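Side-chain contacts in VAO-type flavoprotein oxidase VAO615 (Myceliophthora thermophila, PDB 6F72), which binds FAD bicovalently and probably acts as an oxidoreductase that reacts rapidly with molecular oxygen once reduced, its substrate still unknown: residues 35-40 against 124-129; 41-46 against 146-151; 52-57 against 167-172. One frame throughout, in Å; residues are numbered along the deposited sequence.

Contact 1 (35-40 against 124-129); sequences AAWPSS and PSYVVN. With NAG (2-acetamido-2-deoxy-beta-D-glucopyranose), chain D.
Trp37 reaches across to Ser125 and Tyr126 with the benzo end of its indole, and the closer of the two meetings is with the serine. CH2 of Trp37 stands 3.5 Å from Ser125 OG, and CZ2 of Trp37 lies 3.7 Å from Ser125 CB, so CZ2 and CH2 lie close to both CB and OG of the buried serine, obliquely to the ring. With CG anti to its own backbone N (chi1 -176°), Trp37 extends its indole toward the strand, and Pro38 CD lies over one face of the indole, 3.4 Å above its plane and displaced toward the rim. The tyrosine side is looser: Trp37 CZ2 comes to Tyr126 CE2 at 4.0 Å, near the plane of the phenol ring and at its edge, which makes this an apolar touch and not a stack. Both aromatic residues are partly exposed here, and solvent joins their polar ends. One water accepts from Trp37 NE1 at 2.9 Å and is also hydrogen-bonded to Tyr126 OH at 2.8 Å; it lies in the plane of each ring, at the edge. The two segments together bury just 118 Å². At the other end of 124-129, Asn129 ND2 is bonded covalently to C1 of an N-linked sugar. Trp43 of helix 40-49 stacks on Tyr126 and also meets the Trp37 ring, while Ser39, as N-cap, bonds its OG to the backbone N of Asp42 where that helix starts. Pro38 touches Phe142 and His146 of helix 133-146, and strand 126-129 runs between strands 54-56 and 169-172 of the mixed sheet.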
loop_
_atom_site.group_PDB
_atom_site.type_symbol
_atom_site.label_atom_id
_atom_site.label_comp_id
_atom_site.label_asym_id
_atom_site.label_seq_id
_atom_site.Cartn_x
_atom_site.Cartn_y
_atom_site.Cartn_z
ATOM N N ALA A 35 -17.402 -30.831 -7.218
ATOM C CA ALA A 35 -18.696 -31.391 -6.841
ATOM C C ALA A 35 -19.300 -30.625 -5.654
ATOM O O ALA A 35 -20.510 -30.410 -5.610
ATOM C CB ALA A 35 -18.561 -32.869 -6.523
ATOM N N ALA A 36 -18.444 -30.178 -4.730
ATOM C CA ALA A 36 -18.867 -29.461 -3.523
ATOM C C ALA A 36 -18.969 -27.925 -3.647
ATOM O O ALA A 36 -19.327 -27.261 -2.667
ATOM C CB ALA A 36 -17.988 -29.852 -2.340
ATOM N N TRP A 37 -18.666 -27.369 -4.830
ATOM C CA TRP A 37 -18.919 -25.941 -5.114
ATOM C C TRP A 37 -20.410 -25.646 -4.902
ATOM O O TRP A 37 -21.247 -26.452 -5.313
ATOM C CB TRP A 37 -18.521 -25.588 -6.548
ATOM C CG TRP A 37 -18.664 -24.122 -6.906
ATOM C CD1 TRP A 37 -19.621 -23.561 -7.702
ATOM C CD2 TRP A 37 -17.818 -23.043 -6.482
ATOM N NE1 TRP A 37 -19.426 -22.201 -7.803
ATOM C CE2 TRP A 37 -18.327 -21.856 -7.065
ATOM C CE3 TRP A 37 -16.680 -22.961 -5.656
ATOM C CZ2 TRP A 37 -17.736 -20.599 -6.854
ATOM C CZ3 TRP A 37 -16.086 -21.707 -5.451
ATOM C CH2 TRP A 37 -16.619 -20.546 -6.049
ATOM N N PRO A 38 -20.745 -24.515 -4.235
ATOM C CA PRO A 38 -22.154 -24.249 -3.946
ATOM C C PRO A 38 -22.990 -24.100 -5.220
ATOM O O PRO A 38 -22.548 -23.444 -6.165
ATOM C CB PRO A 38 -22.111 -22.929 -3.160
ATOM C CG PRO A 38 -20.739 -22.854 -2.593
ATOM C CD PRO A 38 -19.868 -23.486 -3.637
ATOM N N SER A 39 -24.171 -24.729 -5.234
ATOM C CA SER A 39 -25.167 -24.584 -6.316
ATOM C C SER A 39 -25.560 -23.119 -6.557
ATOM O O SER A 39 -25.321 -22.266 -5.713
ATOM C CB SER A 39 -26.420 -25.417 -6.007
ATOM O OG SER A 39 -27.130 -24.889 -4.897
ATOM N N SER A 40 -26.179 -22.824 -7.701
ATOM C CA SER A 40 -26.616 -21.445 -7.975
ATOM C C SER A 40 -27.780 -21.047 -7.064
ATOM O O SER A 40 -28.013 -19.859 -6.829
ATOM C CB SER A 40 -26.951 -21.252 -9.443
ATOM O OG SER A 40 -27.583 -22.404 -9.932
ATOM N N PRO A 124 -11.675 -13.438 -7.754
ATOM C CA PRO A 124 -12.686 -14.188 -6.988
ATOM C C PRO A 124 -13.891 -14.535 -7.874
ATOM O O PRO A 124 -14.175 -13.794 -8.806
ATOM C CB PRO A 124 -13.131 -13.175 -5.914
ATOM C CG PRO A 124 -12.949 -11.845 -6.575
ATOM C CD PRO A 124 -11.697 -12.000 -7.411
ATOM N N SER A 125 -14.587 -15.632 -7.572
ATOM C CA SER A 125 -15.810 -16.026 -8.281
ATOM C C SER A 125 -17.013 -15.109 -8.021
ATOM O O SER A 125 -17.782 -14.804 -8.939
ATOM C CB SER A 125 -16.191 -17.446 -7.894
ATOM O OG SER A 125 -15.228 -18.367 -8.341
ATOM N N TYR A 126 -17.192 -14.713 -6.759
ATOM C CA TYR A 126 -18.308 -13.855 -6.325
ATOM C C TYR A 126 -17.815 -12.759 -5.389
ATOM O O TYR A 126 -16.858 -12.959 -4.626
ATOM C CB TYR A 126 -19.390 -14.670 -5.611
ATOM C CG TYR A 126 -20.163 -15.590 -6.521
ATOM C CD1 TYR A 126 -21.313 -15.144 -7.192
ATOM C CD2 TYR A 126 -19.749 -16.914 -6.714
ATOM C CE1 TYR A 126 -22.022 -15.996 -8.038
ATOM C CE2 TYR A 126 -20.437 -17.766 -7.558
ATOM C CZ TYR A 126 -21.577 -17.312 -8.207
ATOM O OH TYR A 126 -22.245 -18.189 -9.034
ATOM N N VAL A 127 -18.493 -11.615 -5.450
ATOM C CA VAL A 127 -18.089 -10.402 -4.734
ATOM C C VAL A 127 -19.254 -9.928 -3.855
ATOM O O VAL A 127 -20.353 -9.644 -4.366
ATOM C CB VAL A 127 -17.676 -9.287 -5.736
ATOM C CG1 VAL A 127 -17.387 -7.972 -5.025
ATOM C CG2 VAL A 127 -16.490 -9.716 -6.603
ATOM N N VAL A 128 -19.020 -9.854 -2.542
ATOM C CA VAL A 128 -20.019 -9.302 -1.596
ATOM C C VAL A 128 -19.869 -7.785 -1.555
ATOM O O VAL A 128 -18.863 -7.273 -1.052
ATOM C CB VAL A 128 -19.894 -9.889 -0.171
ATOM C CG1 VAL A 128 -20.956 -9.291 0.758
ATOM C CG2 VAL A 128 -20.023 -11.400 -0.201
ATOM N N ASN A 129 -20.858 -7.075 -2.098
ATOM C CA ASN A 129 -20.851 -5.619 -2.119
ATOM C C ASN A 129 -21.328 -5.133 -0.744
ATOM O O ASN A 129 -22.511 -4.824 -0.553
ATOM C CB ASN A 129 -21.710 -5.103 -3.282
ATOM C CG ASN A 129 -21.825 -3.587 -3.328
ATOM O OD1 ASN A 129 -21.143 -2.856 -2.592
ATOM N ND2 ASN A 129 -22.705 -3.109 -4.214
HETATM C C1 NAG D . -23.001 -1.713 -4.417
HETATM C C2 NAG D . -23.351 -1.133 -5.798
HETATM C C3 NAG D . -23.609 0.372 -5.688
HETATM C C4 NAG D . -24.699 0.694 -4.654
HETATM C C5 NAG D . -24.273 0.084 -3.313
HETATM C C6 NAG D . -25.301 0.300 -2.199
HETATM C C7 NAG D . -22.274 -2.428 -7.612
HETATM C C8 NAG D . -21.113 -2.446 -8.562
HETATM N N2 NAG D . -22.317 -1.369 -6.797
HETATM O O3 NAG D . -23.945 0.914 -6.970
HETATM O O4 NAG D . -24.816 2.115 -4.500
HETATM O O5 NAG D . -24.009 -1.325 -3.455
HETATM O O6 NAG D . -26.387 -0.628 -2.328
HETATM O O7 NAG D . -23.099 -3.333 -7.595
HETATM O O HOH W 1 -21.130 -20.643 -9.632
#

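Contact 2 (41-46 against 146-151); sequences RDWAKL and HNVRIV
Asp42 and His146 meet at a slant, the carboxylate and imidazole planes 44° apart, and their nearest atoms are Asp42 CG and His146 CE1 at 3.7 Å. The carboxylate oxygens lie no closer than this carbon: Asp42 OD1 is 4.1 Å from His146 NE2, so the two ionisable groups are neighbours without their charged atoms touching. Lys45, one helical turn on, arrives from the opposite direction to the histidine. Its chain, bent at chi2, chi3 and chi4, curls back so that Lys45 NZ sits at the ring edge, near the ring plane and 3.1 Å from His146 NE2. The same ammonium forms a long salt bridge with Asp42, from Lys45 NZ to OD1 at 3.8 Å. Replacing Asp42 by an alanine would probably leave Lys45 NZ without this distant carboxylate mate and open a gap beside His146 CE1. Apart from the polar group, the contact is apolar and looser: Trp43 CH2 approaches Val148 CG2 at 4.4 Å, obliquely to the indole. Trp43 is buried and bridges inward to Leu54 and Leu169. Helix 40-49 thus packs beside the C-terminal end of helix 133-146, where Asn147, with positive phi (60°), turns the chain toward strand 150-153. Strands 126-129 and 150-153 are parallel and joined through helix 133-146, a beta-alpha-beta crossover within the FAD-binding PCMH-type region.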
loop_
_atom_site.group_PDB
_atom_site.type_symbol
_atom_site.label_atom_id
_atom_site.label_comp_id
_atom_site.label_asym_id
_atom_site.label_seq_id
_atom_site.Cartn_x
_atom_site.Cartn_y
_atom_site.Cartn_z
ATOM N N ARG A 41 -28.470 -22.069 -6.550
ATOM C CA ARG A 41 -29.501 -21.945 -5.530
ATOM C C ARG A 41 -28.874 -21.552 -4.183
ATOM O O ARG A 41 -29.419 -20.698 -3.476
ATOM C CB ARG A 41 -30.284 -23.260 -5.419
ATOM C CG ARG A 41 -31.519 -23.195 -4.535
ATOM C CD ARG A 41 -32.412 -24.409 -4.733
ATOM N NE ARG A 41 -33.423 -24.177 -5.760
ATOM C CZ ARG A 41 -34.274 -25.093 -6.214
ATOM N NH1 ARG A 41 -34.261 -26.336 -5.743
ATOM N NH2 ARG A 41 -35.146 -24.762 -7.153
ATOM N N ASP A 42 -27.737 -22.172 -3.842
ATOM C CA ASP A 42 -26.955 -21.768 -2.672
ATOM C C ASP A 42 -26.535 -20.308 -2.800
ATOM O O ASP A 42 -26.732 -19.519 -1.871
ATOM C CB ASP A 42 -25.720 -22.654 -2.488
ATOM C CG ASP A 42 -26.050 -24.048 -1.983
ATOM O OD1 ASP A 42 -27.001 -24.206 -1.183
ATOM O OD2 ASP A 42 -25.328 -24.994 -2.378
ATOM N N TRP A 43 -25.987 -19.950 -3.960
ATOM C CA TRP A 43 -25.575 -18.573 -4.235
ATOM C C TRP A 43 -26.756 -17.580 -4.176
ATOM O O TRP A 43 -26.643 -16.525 -3.531
ATOM C CB TRP A 43 -24.770 -18.485 -5.549
ATOM C CG TRP A 43 -23.410 -19.187 -5.458
ATOM C CD1 TRP A 43 -23.037 -20.353 -6.079
ATOM C CD2 TRP A 43 -22.270 -18.769 -4.684
ATOM N NE1 TRP A 43 -21.743 -20.684 -5.746
ATOM C CE2 TRP A 43 -21.246 -19.733 -4.893
ATOM C CE3 TRP A 43 -22.009 -17.669 -3.854
ATOM C CZ2 TRP A 43 -19.987 -19.633 -4.295
ATOM C CZ3 TRP A 43 -20.735 -17.569 -3.248
ATOM C CH2 TRP A 43 -19.747 -18.551 -3.478
ATOM N N ALA A 44 -27.884 -17.943 -4.800
ATOM C CA ALA A 44 -29.114 -17.140 -4.731
ATOM C C ALA A 44 -29.590 -16.903 -3.284
ATOM O O ALA A 44 -29.985 -15.795 -2.935
ATOM C CB ALA A 44 -30.227 -17.767 -5.567
ATOM N N LYS A 45 -29.535 -17.951 -2.464
ATOM C CA LYS A 45 -29.917 -17.910 -1.050
ATOM C C LYS A 45 -29.014 -16.942 -0.253
ATOM O O LYS A 45 -29.509 -16.189 0.596
ATOM C CB LYS A 45 -29.904 -19.344 -0.484
ATOM C CG LYS A 45 -29.998 -19.523 1.029
ATOM C CD LYS A 45 -29.147 -20.713 1.471
ATOM C CE LYS A 45 -27.688 -20.315 1.718
ATOM N NZ LYS A 45 -26.689 -21.379 1.387
ATOM N N LEU A 46 -27.708 -16.955 -0.544
ATOM C CA LEU A 46 -26.786 -15.949 -0.006
ATOM C C LEU A 46 -27.152 -14.558 -0.525
ATOM O O LEU A 46 -27.204 -13.599 0.251
ATOM C CB LEU A 46 -25.306 -16.283 -0.307
ATOM C CG LEU A 46 -24.231 -15.245 0.082
ATOM C CD1 LEU A 46 -24.181 -14.962 1.581
ATOM C CD2 LEU A 46 -22.853 -15.630 -0.430
ATOM N N HIS A 146 -20.006 -23.464 3.616
ATOM C CA HIS A 146 -19.722 -24.045 2.287
ATOM C C HIS A 146 -18.257 -24.253 1.931
ATOM O O HIS A 146 -17.947 -24.633 0.790
ATOM C CB HIS A 146 -20.409 -23.228 1.188
ATOM C CG HIS A 146 -21.898 -23.334 1.222
ATOM N ND1 HIS A 146 -22.565 -24.492 0.888
ATOM C CD2 HIS A 146 -22.846 -22.441 1.582
ATOM C CE1 HIS A 146 -23.866 -24.302 1.023
ATOM N NE2 HIS A 146 -24.063 -23.065 1.443
ATOM N N ASN A 147 -17.370 -23.995 2.898
ATOM C CA ASN A 147 -15.928 -24.188 2.743
ATOM C C ASN A 147 -15.333 -23.339 1.605
ATOM O O ASN A 147 -14.445 -23.780 0.864
ATOM C CB ASN A 147 -15.613 -25.688 2.612
ATOM C CG ASN A 147 -14.138 -25.990 2.695
ATOM O OD1 ASN A 147 -13.388 -25.357 3.446
ATOM N ND2 ASN A 147 -13.709 -26.960 1.911
ATOM N N VAL A 148 -15.827 -22.108 1.486
ATOM C CA VAL A 148 -15.331 -21.155 0.487
ATOM C C VAL A 148 -14.240 -20.265 1.096
ATOM O O VAL A 148 -14.373 -19.783 2.236
ATOM C CB VAL A 148 -16.484 -20.302 -0.112
ATOM C CG1 VAL A 148 -15.971 -19.220 -1.047
ATOM C CG2 VAL A 148 -17.475 -21.192 -0.865
ATOM N N ARG A 149 -13.156 -20.072 0.336
ATOM C CA ARG A 149 -12.132 -19.085 0.664
ATOM C C ARG A 149 -12.695 -17.657 0.694
ATOM O O ARG A 149 -13.303 -17.184 -0.268
ATOM C CB ARG A 149 -10.980 -19.173 -0.336
ATOM C CG ARG A 149 -9.799 -18.253 -0.052
ATOM C CD ARG A 149 -8.823 -18.242 -1.225
ATOM N NE ARG A 149 -7.939 -17.090 -1.117
ATOM C CZ ARG A 149 -6.829 -16.889 -1.820
ATOM N NH1 ARG A 149 -6.429 -17.764 -2.733
ATOM N NH2 ARG A 149 -6.112 -15.794 -1.595
ATOM N N ILE A 150 -12.478 -16.985 1.820
ATOM C CA ILE A 150 -12.756 -15.564 1.933
ATOM C C ILE A 150 -11.574 -14.764 1.421
ATOM O O ILE A 150 -10.422 -15.066 1.730
ATOM C CB ILE A 150 -13.143 -15.161 3.386
ATOM C CG1 ILE A 150 -14.582 -15.623 3.699
ATOM C CG2 ILE A 150 -12.976 -13.658 3.626
ATOM C CD1 ILE A 150 -15.688 -14.829 3.014
ATOM N N VAL A 151 -11.876 -13.758 0.618
ATOM C CA VAL A 151 -10.895 -12.768 0.219
ATOM C C VAL A 151 -11.453 -11.439 0.686
ATOM O O VAL A 151 -12.673 -11.271 0.764
ATOM C CB VAL A 151 -10.654 -12.814 -1.324
ATOM C CG1 VAL A 151 -10.409 -11.436 -1.927
ATOM C CG2 VAL A 151 -9.499 -13.746 -1.641
#

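Contact 3 (52-57 against 167-172); sequences GHLIAT and GALSLW. With NAG (2-acetamido-2-deoxy-beta-D-glucopyranose), chain B; NAG (2-acetamido-2-deoxy-beta-D-glucopyranose), chain D.
This is an apolar contact between two strands of one mixed sheet that are not neighbours in it: 54-56 and 169-172 are separated by strand 126-129, and their side chains meet past it. The spacing of the backbones bears this out, for the CA atoms of Leu54 and Leu169 are 9.4 Å apart, too far for direct strand pairing. Two separate pairs close the gap. Leu54 CD1 meets Leu169 CD1 at 3.8 Å, methyl against methyl, with the two side chains crossing at about a right angle; in both, CG is anti to the backbone N (chi1 -165° and -179°), which carries the branched ends toward each other. The second pair is looser, Ile55 CD1 lying 4.2 Å from Trp172 CZ3 and oblique to the indole. The sugar on Asn129 touches both members of this pair: its acetyl oxygen O7 is 3.4 Å from Ile55 CD1, while its methyl C8 sits at the edge of the Trp172 ring. The same sugar is gripped by His53, whose NE2 makes a nearly straight hydrogen bond (174°) to O6 at 2.6 Å, although either atom could be the donor. A second glycan, beside strand 54-56, gives a weak bond from its N2 to Leu54 O at 3.2 Å. Leu54 and Leu169 both lean on Trp43 and Leu46 of helix 40-49, which covers that face of the sheet, whereas Trp172 touches Val127 in the intervening strand and Lys153 in strand 150-153 beyond.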
loop_
_atom_site.group_PDB
_atom_site.type_symbol
_atom_site.label_atom_id
_atom_site.label_comp_id
_atom_site.label_asym_id
_atom_site.label_seq_id
_atom_site.Cartn_x
_atom_site.Cartn_y
_atom_site.Cartn_z
ATOM N N GLY A 52 -29.606 -8.601 -2.283
ATOM C CA GLY A 52 -29.177 -8.407 -3.675
ATOM C C GLY A 52 -27.740 -7.940 -3.916
ATOM O O GLY A 52 -27.390 -7.567 -5.041
ATOM N N HIS A 53 -26.899 -7.986 -2.879
ATOM C CA HIS A 53 -25.530 -7.440 -2.941
ATOM C C HIS A 53 -24.415 -8.449 -3.269
ATOM O O HIS A 53 -23.218 -8.142 -3.110
ATOM C CB HIS A 53 -25.214 -6.622 -1.668
ATOM C CG HIS A 53 -25.913 -5.297 -1.623
ATOM N ND1 HIS A 53 -27.206 -5.153 -1.163
ATOM C CD2 HIS A 53 -25.510 -4.062 -2.008
ATOM C CE1 HIS A 53 -27.566 -3.885 -1.259
ATOM N NE2 HIS A 53 -26.554 -3.202 -1.767
ATOM N N LEU A 54 -24.799 -9.642 -3.721
ATOM C CA LEU A 54 -23.855 -10.569 -4.358
ATOM C C LEU A 54 -23.688 -10.224 -5.837
ATOM O O LEU A 54 -24.676 -9.950 -6.539
ATOM C CB LEU A 54 -24.299 -12.032 -4.198
ATOM C CG LEU A 54 -23.294 -13.159 -4.473
ATOM C CD1 LEU A 54 -22.269 -13.253 -3.339
ATOM C CD2 LEU A 54 -24.005 -14.489 -4.665
ATOM N N ILE A 55 -22.432 -10.215 -6.281
ATOM C CA ILE A 55 -22.049 -9.966 -7.672
ATOM C C ILE A 55 -21.274 -11.195 -8.179
ATOM O O ILE A 55 -20.385 -11.684 -7.495
ATOM C CB ILE A 55 -21.183 -8.678 -7.818
ATOM C CG1 ILE A 55 -21.895 -7.450 -7.236
ATOM C CG2 ILE A 55 -20.804 -8.420 -9.281
ATOM C CD1 ILE A 55 -21.140 -6.144 -7.412
ATOM N N ALA A 56 -21.646 -11.714 -9.348
ATOM C CA ALA A 56 -20.811 -12.675 -10.086
ATOM C C ALA A 56 -19.715 -11.858 -10.767
ATOM O O ALA A 56 -20.010 -10.883 -11.470
ATOM C CB ALA A 56 -21.626 -13.448 -11.123
ATOM N N THR A 57 -18.458 -12.225 -10.535
ATOM C CA THR A 57 -17.349 -11.476 -11.103
ATOM C C THR A 57 -17.383 -11.524 -12.638
ATOM O O THR A 57 -17.500 -12.586 -13.250
ATOM C CB THR A 57 -15.985 -11.979 -10.589
ATOM O OG1 THR A 57 -15.989 -11.980 -9.160
ATOM C CG2 THR A 57 -14.852 -11.106 -11.102
ATOM N N GLY A 167 -11.330 -18.837 -7.029
ATOM C CA GLY A 167 -12.458 -19.554 -6.422
ATOM C C GLY A 167 -13.009 -18.960 -5.140
ATOM O O GLY A 167 -13.702 -19.648 -4.385
ATOM N N ALA A 168 -12.722 -17.681 -4.903
ATOM C CA ALA A 168 -13.030 -17.049 -3.628
ATOM C C ALA A 168 -14.319 -16.236 -3.635
ATOM O O ALA A 168 -14.767 -15.749 -4.692
ATOM C CB ALA A 168 -11.878 -16.169 -3.177
ATOM N N LEU A 169 -14.911 -16.127 -2.444
ATOM C CA LEU A 169 -15.916 -15.125 -2.144
ATOM C C LEU A 169 -15.185 -13.926 -1.553
ATOM O O LEU A 169 -14.478 -14.066 -0.549
ATOM C CB LEU A 169 -16.937 -15.678 -1.140
ATOM C CG LEU A 169 -18.090 -14.764 -0.717
ATOM C CD1 LEU A 169 -19.027 -14.525 -1.884
ATOM C CD2 LEU A 169 -18.830 -15.358 0.468
ATOM N N SER A 170 -15.347 -12.766 -2.183
ATOM C CA SER A 170 -14.623 -11.562 -1.772
ATOM C C SER A 170 -15.510 -10.590 -1.007
ATOM O O SER A 170 -16.624 -10.287 -1.433
ATOM C CB SER A 170 -13.991 -10.857 -2.978
ATOM O OG SER A 170 -13.508 -9.562 -2.636
ATOM N N LEU A 171 -14.999 -10.104 0.124
ATOM C CA LEU A 171 -15.666 -9.058 0.880
ATOM C C LEU A 171 -15.157 -7.748 0.335
ATOM O O LEU A 171 -14.004 -7.359 0.556
ATOM C CB LEU A 171 -15.411 -9.196 2.383
ATOM C CG LEU A 171 -15.767 -10.567 2.961
ATOM C CD1 LEU A 171 -15.243 -10.729 4.374
ATOM C CD2 LEU A 171 -17.270 -10.810 2.887
ATOM N N TRP A 172 -16.022 -7.094 -0.426
ATOM C CA TRP A 172 -15.640 -5.900 -1.152
ATOM C C TRP A 172 -16.063 -4.703 -0.333
ATOM O O TRP A 172 -17.248 -4.436 -0.202
ATOM C CB TRP A 172 -16.270 -5.903 -2.556
ATOM C CG TRP A 172 -15.884 -4.763 -3.452
ATOM C CD1 TRP A 172 -14.642 -4.228 -3.603
ATOM C CD2 TRP A 172 -16.736 -4.053 -4.366
ATOM N NE1 TRP A 172 -14.660 -3.215 -4.529
ATOM C CE2 TRP A 172 -15.930 -3.088 -5.024
ATOM C CE3 TRP A 172 -18.103 -4.133 -4.690
ATOM C CZ2 TRP A 172 -16.441 -2.200 -5.988
ATOM C CZ3 TRP A 172 -18.616 -3.244 -5.658
ATOM C CH2 TRP A 172 -17.776 -2.288 -6.288
HETATM C C1 NAG B . -28.336 -10.933 -6.861
HETATM C C2 NAG B . -27.910 -11.063 -8.334
HETATM C C3 NAG B . -27.872 -9.682 -8.985
HETATM C C4 NAG B . -29.224 -8.963 -8.888
HETATM C C5 NAG B . -29.838 -8.998 -7.472
HETATM C C6 NAG B . -31.363 -8.957 -7.556
HETATM C C7 NAG B . -26.396 -13.035 -8.431
HETATM C C8 NAG B . -24.957 -13.446 -8.547
HETATM N N2 NAG B . -26.610 -11.712 -8.447
HETATM O O3 NAG B . -27.510 -9.818 -10.360
HETATM O O4 NAG B . -29.081 -7.604 -9.354
HETATM O O5 NAG B . -29.551 -10.178 -6.692
HETATM O O6 NAG B . -31.812 -7.630 -7.846
HETATM O O7 NAG B . -27.283 -13.869 -8.320
HETATM C C1 NAG D . -23.001 -1.713 -4.417
HETATM C C2 NAG D . -23.351 -1.133 -5.798
HETATM C C3 NAG D . -23.609 0.372 -5.688
HETATM C C4 NAG D . -24.699 0.694 -4.654
HETATM C C5 NAG D . -24.273 0.084 -3.313
HETATM C C6 NAG D . -25.301 0.300 -2.199
HETATM C C7 NAG D . -22.274 -2.428 -7.612
HETATM C C8 NAG D . -21.113 -2.446 -8.562
HETATM N N2 NAG D . -22.317 -1.369 -6.797
HETATM O O3 NAG D . -23.945 0.914 -6.970
HETATM O O4 NAG D . -24.816 2.115 -4.500
HETATM O O5 NAG D . -24.009 -1.325 -3.455
HETATM O O6 NAG D . -26.387 -0.628 -2.328
HETATM O O7 NAG D . -23.099 -3.333 -7.595
#

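The three contacts form one compact cluster: centres lie about 5 Å apart for contacts 1 and 2, about 7 Å for 1 and 3, and about 9 Å for 2 and 3. Along the chain all three first segments (35-40, 41-46, 52-57) precede all three second ones (124-129, 146-151, 167-172), so the contacts interleave. All reach the four-stranded mixed sheet, ordered 54-56, 126-129, 169-172, 150-153. Trp43 of contact 2 touches residues of both other contacts, and the Asn129 sugar belongs to contacts 1 and 3. The loop before helix 40-49, that helix and strand 54-56 are thereby packed onto strands 126-129, 169-172 and 150-153, with 54-56 as one outermost strand of the sheet.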